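Local atomic coordinates of SAP-like pentraxin (Limulus polyphemus, PDB entry 3FLP), a protein that probably acts as a calcium-dependent lectin, each subunit carrying two calcium ions and assembling with its copies into doubly stacked heptameric rings. Residues R32-R45 and L96-V109. Numbering follows the deposited sequence.
Sequences RQLTVCQRIKPFHR and LGQWYHVCHVWSGV
Cys37 and Cys103 join neighbouring antiparallel strands, 33-42 and 100-107, at the heart of the pentraxin fold, a lectin-like β-sandwich. Backbone hydrogen bonds run in pairs from Leu34 with Trp106 to Ile40 with Tyr100, and strand 161-169 continues the sheet beyond 33-42. The cysteines occupy a non-hydrogen-bonded pair, close enough to be bridged, and Cys37 SG and Cys103 SG bond at 2.0 Å. Cys37 turns its SG beside its own backbone N while Cys103 holds its SG opposite its N (chi1 -159°), which brings the two sulfurs together on the face covered by helix 175-182.

On that face the His101 ring sets CD2 over the centre of the Arg39 guanidinium, 3.8 Å from Arg39 CZ, with the planes 63° apart; the arginine's charge is met by Asp165. The other face turns toward strand 60-68, where branched apolar residues suit the neighbourhood of Met66: Ile40 CD1 packs on Val102 CG2 at 3.8 Å. Farther along this face a water accepts from Gln38 NE2, donates to Val36 O and also hydrogen-bonds His104 ND1.

Where 33-42 ends and 100-107 begins, Lys41 suits a subunit boundary: NZ forms salt bridges with Glu162 of its own chain and Glu171 of a neighbouring subunit. Its chain, bent at chi3 (-64°), passes along Gly97 and lays CE over one face of the Trp99 indole, a CH-pi contact with CE 3.6 Å from the centroid of the five-membered ring.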
loop_
_atom_site.group_PDB
_atom_site.type_symbol
_atom_site.label_atom_id
_atom_site.label_comp_id
_atom_site.label_asym_id
_atom_site.label_seq_id
_atom_site.Cartn_x
_atom_site.Cartn_y
_atom_site.Cartn_z
ATOM N N ARG A 32 24.179 19.811 -36.048
ATOM C CA ARG A 32 23.530 20.178 -37.292
ATOM C C ARG A 32 22.120 20.676 -37.000
ATOM O O ARG A 32 21.417 21.148 -37.888
ATOM C CB ARG A 32 23.531 19.026 -38.307
ATOM C CG ARG A 32 23.226 17.647 -37.794
ATOM C CD ARG A 32 23.099 16.701 -38.992
ATOM N NE ARG A 32 24.350 16.521 -39.734
ATOM C CZ ARG A 32 24.413 16.128 -41.009
ATOM N NH1 ARG A 32 23.301 15.887 -41.690
ATOM N NH2 ARG A 32 25.584 15.947 -41.600
ATOM N N GLN A 33 21.738 20.600 -35.727
ATOM C CA GLN A 33 20.433 21.052 -35.258
ATOM C C GLN A 33 20.577 21.567 -33.830
ATOM O O GLN A 33 21.452 21.128 -33.084
ATOM C CB GLN A 33 19.417 19.905 -35.254
ATOM C CG GLN A 33 19.132 19.282 -36.606
ATOM C CD GLN A 33 18.183 18.099 -36.492
ATOM O OE1 GLN A 33 18.415 17.176 -35.704
ATOM N NE2 GLN A 33 17.120 18.117 -37.279
ATOM N N LEU A 34 19.705 22.483 -33.439
ATOM C CA LEU A 34 19.773 23.023 -32.099
ATOM C C LEU A 34 18.437 23.589 -31.643
ATOM O O LEU A 34 17.754 24.286 -32.394
ATOM C CB LEU A 34 20.845 24.115 -32.040
ATOM C CG LEU A 34 21.476 24.420 -30.683
ATOM C CD1 LEU A 34 22.303 23.222 -30.208
ATOM C CD2 LEU A 34 22.369 25.649 -30.818
ATOM N N THR A 35 18.057 23.267 -30.411
ATOM C CA THR A 35 16.828 23.794 -29.834
ATOM C C THR A 35 17.228 24.440 -28.509
ATOM O O THR A 35 17.799 23.781 -27.630
ATOM C CB THR A 35 15.771 22.691 -29.560
ATOM O OG1 THR A 35 15.362 22.088 -30.795
ATOM C CG2 THR A 35 14.542 23.292 -28.875
ATOM N N VAL A 36 16.951 25.732 -28.378
ATOM C CA VAL A 36 17.282 26.464 -27.161
ATOM C C VAL A 36 15.980 26.958 -26.531
ATOM O O VAL A 36 15.245 27.749 -27.128
ATOM C CB VAL A 36 18.208 27.674 -27.463
ATOM C CG1 VAL A 36 18.544 28.422 -26.166
ATOM C CG2 VAL A 36 19.489 27.192 -28.145
ATOM N N CYS A 37 15.696 26.467 -25.331
ATOM C CA CYS A 37 14.484 26.835 -24.610
ATOM C C CYS A 37 14.880 27.436 -23.255
ATOM O O CYS A 37 15.867 27.018 -22.648
ATOM C CB CYS A 37 13.627 25.593 -24.334
ATOM S SG CYS A 37 12.520 24.813 -25.573
ATOM N N GLN A 38 14.114 28.415 -22.784
ATOM C CA GLN A 38 14.367 29.017 -21.476
ATOM C C GLN A 38 13.228 29.930 -21.048
ATOM O O GLN A 38 12.397 30.333 -21.859
ATOM C CB GLN A 38 15.693 29.810 -21.448
ATOM C CG GLN A 38 15.621 31.230 -21.981
ATOM C CD GLN A 38 15.932 31.314 -23.459
ATOM O OE1 GLN A 38 17.095 31.267 -23.863
ATOM N NE2 GLN A 38 14.895 31.428 -24.278
ATOM N N ARG A 39 13.188 30.245 -19.760
ATOM C CA ARG A 39 12.168 31.135 -19.225
ATOM C C ARG A 39 12.829 32.505 -19.074
ATOM O O ARG A 39 13.927 32.614 -18.524
ATOM C CB ARG A 39 11.667 30.598 -17.878
ATOM C CG ARG A 39 10.921 29.263 -18.021
ATOM C CD ARG A 39 10.763 28.487 -16.711
ATOM N NE ARG A 39 10.377 27.112 -17.017
ATOM C CZ ARG A 39 9.170 26.752 -17.453
ATOM N NH1 ARG A 39 8.214 27.665 -17.616
ATOM N NH2 ARG A 39 8.933 25.487 -17.784
ATOM N N ILE A 40 12.174 33.542 -19.585
ATOM C CA ILE A 40 12.723 34.889 -19.506
ATOM C C ILE A 40 11.720 35.948 -19.068
ATOM O O ILE A 40 10.514 35.848 -19.332
ATOM C CB ILE A 40 13.316 35.359 -20.872
ATOM C CG1 ILE A 40 12.253 35.245 -21.970
ATOM C CG2 ILE A 40 14.558 34.553 -21.220
ATOM C CD1 ILE A 40 12.680 35.818 -23.314
ATOM N N LYS A 41 12.248 36.961 -18.386
ATOM C CA LYS A 41 11.476 38.102 -17.916
ATOM C C LYS A 41 12.270 39.287 -18.458
ATOM O O LYS A 41 13.268 39.695 -17.874
ATOM C CB LYS A 41 11.441 38.145 -16.387
ATOM C CG LYS A 41 10.775 39.405 -15.840
ATOM C CD LYS A 41 10.978 39.556 -14.349
ATOM C CE LYS A 41 10.315 38.430 -13.576
ATOM N NZ LYS A 41 10.386 38.685 -12.105
ATOM N N PRO A 42 11.843 39.845 -19.600
ATOM C CA PRO A 42 12.549 40.977 -20.203
ATOM C C PRO A 42 12.363 42.315 -19.492
ATOM O O PRO A 42 11.278 42.613 -18.981
ATOM C CB PRO A 42 12.008 40.983 -21.628
ATOM C CG PRO A 42 10.579 40.565 -21.426
ATOM C CD PRO A 42 10.677 39.445 -20.415
ATOM N N PHE A 43 13.430 43.113 -19.461
ATOM C CA PHE A 43 13.387 44.429 -18.827
ATOM C C PHE A 43 13.253 45.565 -19.843
ATOM O O PHE A 43 12.973 46.699 -19.462
ATOM C CB PHE A 43 14.639 44.675 -17.978
ATOM C CG PHE A 43 14.672 43.901 -16.682
ATOM C CD1 PHE A 43 13.518 43.307 -16.167
ATOM C CD2 PHE A 43 15.853 43.808 -15.948
ATOM C CE1 PHE A 43 13.545 42.632 -14.941
ATOM C CE2 PHE A 43 15.887 43.137 -14.722
ATOM C CZ PHE A 43 14.731 42.550 -14.219
ATOM N N HIS A 44 13.465 45.277 -21.127
ATOM C CA HIS A 44 13.335 46.319 -22.147
ATOM C C HIS A 44 12.799 45.835 -23.490
ATOM O O HIS A 44 12.926 44.665 -23.853
ATOM C CB HIS A 44 14.667 47.071 -22.343
ATOM C CG HIS A 44 15.837 46.192 -22.676
ATOM N ND1 HIS A 44 15.963 45.533 -23.881
ATOM C CD2 HIS A 44 16.954 45.893 -21.968
ATOM C CE1 HIS A 44 17.105 44.869 -23.902
ATOM N NE2 HIS A 44 17.726 45.070 -22.754
ATOM N N ARG A 45 12.183 46.757 -24.223
ATOM C CA ARG A 45 11.600 46.455 -25.521
ATOM C C ARG A 45 12.607 46.342 -26.660
ATOM O O ARG A 45 12.397 45.559 -27.590
ATOM C CB ARG A 45 10.561 47.515 -25.893
ATOM C CG ARG A 45 9.264 47.429 -25.107
ATOM C CD ARG A 45 8.188 48.285 -25.756
ATOM N NE ARG A 45 6.853 47.855 -25.357
ATOM C CZ ARG A 45 5.724 48.283 -25.915
ATOM N NH1 ARG A 45 5.758 49.168 -26.905
ATOM N NH2 ARG A 45 4.558 47.814 -25.493
ATOM N N LEU A 96 6.734 43.987 -19.986
ATOM C CA LEU A 96 8.071 43.940 -19.403
ATOM C C LEU A 96 7.928 43.636 -17.918
ATOM O O LEU A 96 7.045 44.179 -17.248
ATOM C CB LEU A 96 8.801 45.272 -19.605
ATOM C CG LEU A 96 9.053 45.702 -21.056
ATOM C CD1 LEU A 96 9.755 47.060 -21.082
ATOM C CD2 LEU A 96 9.902 44.654 -21.768
ATOM N N GLY A 97 8.778 42.753 -17.408
ATOM C CA GLY A 97 8.698 42.396 -16.006
ATOM C C GLY A 97 7.918 41.114 -15.751
ATOM O O GLY A 97 7.890 40.630 -14.620
ATOM N N GLN A 98 7.270 40.572 -16.785
ATOM C CA GLN A 98 6.518 39.319 -16.657
ATOM C C GLN A 98 7.295 38.160 -17.285
ATOM O O GLN A 98 8.131 38.367 -18.165
ATOM C CB GLN A 98 5.143 39.422 -17.327
ATOM C CG GLN A 98 4.178 40.338 -16.591
ATOM C CD GLN A 98 4.019 39.945 -15.136
ATOM O OE1 GLN A 98 3.473 38.886 -14.822
ATOM N NE2 GLN A 98 4.514 40.789 -14.238
ATOM N N TRP A 99 7.014 36.945 -16.819
ATOM C CA TRP A 99 7.681 35.745 -17.313
ATOM C C TRP A 99 7.034 35.168 -18.564
ATOM O O TRP A 99 5.815 35.200 -18.718
ATOM C CB TRP A 99 7.685 34.649 -16.245
ATOM C CG TRP A 99 8.619 34.860 -15.095
ATOM C CD1 TRP A 99 8.287 35.247 -13.817
ATOM C CD2 TRP A 99 10.037 34.626 -15.089
ATOM N NE1 TRP A 99 9.411 35.255 -13.022
ATOM C CE2 TRP A 99 10.497 34.880 -13.776
ATOM C CE3 TRP A 99 10.961 34.226 -16.068
ATOM C CZ2 TRP A 99 11.845 34.744 -13.415
ATOM C CZ3 TRP A 99 12.301 34.091 -15.711
ATOM C CH2 TRP A 99 12.727 34.348 -14.393
ATOM N N TYR A 100 7.866 34.626 -19.449
ATOM C CA TYR A 100 7.403 33.994 -20.682
ATOM C C TYR A 100 8.350 32.845 -20.985
ATOM O O TYR A 100 9.529 32.899 -20.634
ATOM C CB TYR A 100 7.428 34.980 -21.861
ATOM C CG TYR A 100 6.586 36.212 -21.645
ATOM C CD1 TYR A 100 7.125 37.352 -21.049
ATOM C CD2 TYR A 100 5.231 36.215 -21.970
ATOM C CE1 TYR A 100 6.338 38.460 -20.777
ATOM C CE2 TYR A 100 4.421 37.326 -21.697
ATOM C CZ TYR A 100 4.982 38.442 -21.098
ATOM O OH TYR A 100 4.187 39.534 -20.797
ATOM N N HIS A 101 7.842 31.787 -21.603
ATOM C CA HIS A 101 8.720 30.695 -21.975
ATOM C C HIS A 101 8.975 30.891 -23.456
ATOM O O HIS A 101 8.044 31.048 -24.243
ATOM C CB HIS A 101 8.095 29.318 -21.725
ATOM C CG HIS A 101 9.054 28.188 -21.954
ATOM N ND1 HIS A 101 9.326 27.682 -23.208
ATOM C CD2 HIS A 101 9.869 27.524 -21.097
ATOM C CE1 HIS A 101 10.266 26.758 -23.114
ATOM N NE2 HIS A 101 10.613 26.643 -21.844
ATOM N N VAL A 102 10.243 30.904 -23.830
ATOM C CA VAL A 102 10.610 31.103 -25.220
ATOM C C VAL A 102 11.516 29.979 -25.684
ATOM O O VAL A 102 12.362 29.489 -24.932
ATOM C CB VAL A 102 11.326 32.477 -25.407
ATOM C CG1 VAL A 102 12.034 32.532 -26.751
ATOM C CG2 VAL A 102 10.305 33.604 -25.313
ATOM N N CYS A 103 11.322 29.555 -26.924
ATOM C CA CYS A 103 12.139 28.500 -27.467
ATOM C C CYS A 103 12.427 28.733 -28.951
ATOM O O CYS A 103 11.550 29.146 -29.705
ATOM C CB CYS A 103 11.452 27.144 -27.259
ATOM S SG CYS A 103 12.646 25.780 -27.359
ATOM N N HIS A 104 13.675 28.491 -29.345
ATOM C CA HIS A 104 14.107 28.629 -30.731
ATOM C C HIS A 104 14.477 27.239 -31.231
ATOM O O HIS A 104 15.300 26.557 -30.620
ATOM C CB HIS A 104 15.345 29.525 -30.850
ATOM C CG HIS A 104 15.068 30.983 -30.659
ATOM N ND1 HIS A 104 14.672 31.517 -29.450
ATOM C CD2 HIS A 104 15.174 32.027 -31.515
ATOM C CE1 HIS A 104 14.553 32.828 -29.569
ATOM N NE2 HIS A 104 14.852 33.162 -30.811
ATOM N N VAL A 105 13.868 26.824 -32.333
ATOM C CA VAL A 105 14.136 25.521 -32.927
ATOM C C VAL A 105 14.818 25.717 -34.280
ATOM O O VAL A 105 14.270 26.375 -35.166
ATOM C CB VAL A 105 12.820 24.741 -33.128
ATOM C CG1 VAL A 105 13.060 23.490 -33.953
ATOM C CG2 VAL A 105 12.226 24.381 -31.758
ATOM N N TRP A 106 16.012 25.153 -34.434
ATOM C CA TRP A 106 16.752 25.288 -35.683
ATOM C C TRP A 106 17.249 23.960 -36.224
ATOM O O TRP A 106 17.795 23.138 -35.485
ATOM C CB TRP A 106 17.968 26.200 -35.516
ATOM C CG TRP A 106 18.824 26.230 -36.758
ATOM C CD1 TRP A 106 18.504 26.794 -37.962
ATOM C CD2 TRP A 106 20.110 25.624 -36.931
ATOM N NE1 TRP A 106 19.510 26.578 -38.874
ATOM C CE2 TRP A 106 20.509 25.863 -38.268
ATOM C CE3 TRP A 106 20.965 24.902 -36.086
ATOM C CZ2 TRP A 106 21.728 25.407 -38.782
ATOM C CZ3 TRP A 106 22.181 24.446 -36.598
ATOM C CH2 TRP A 106 22.549 24.703 -37.937
ATOM N N SER A 107 17.081 23.771 -37.526
ATOM C CA SER A 107 17.533 22.557 -38.181
ATOM C C SER A 107 18.336 22.915 -39.421
ATOM O O SER A 107 17.796 23.471 -40.376
ATOM C CB SER A 107 16.336 21.693 -38.582
ATOM O OG SER A 107 16.773 20.500 -39.207
ATOM N N GLY A 108 19.627 22.606 -39.398
ATOM C CA GLY A 108 20.464 22.892 -40.544
ATOM C C GLY A 108 20.259 21.842 -41.619
ATOM O O GLY A 108 20.661 22.034 -42.771
ATOM N N VAL A 109 19.631 20.729 -41.249
ATOM C CA VAL A 109 19.386 19.652 -42.199
ATOM C C VAL A 109 18.456 20.134 -43.306
ATOM O O VAL A 109 18.720 19.899 -44.484
ATOM C CB VAL A 109 18.752 18.407 -41.514
ATOM C CG1 VAL A 109 18.573 17.302 -42.524
ATOM C CG2 VAL A 109 19.642 17.919 -40.371
HETATM O O HOH W 1 15.309 30.362 -26.968
HETATM O O HOH W 2 7.238 39.094 -12.142
#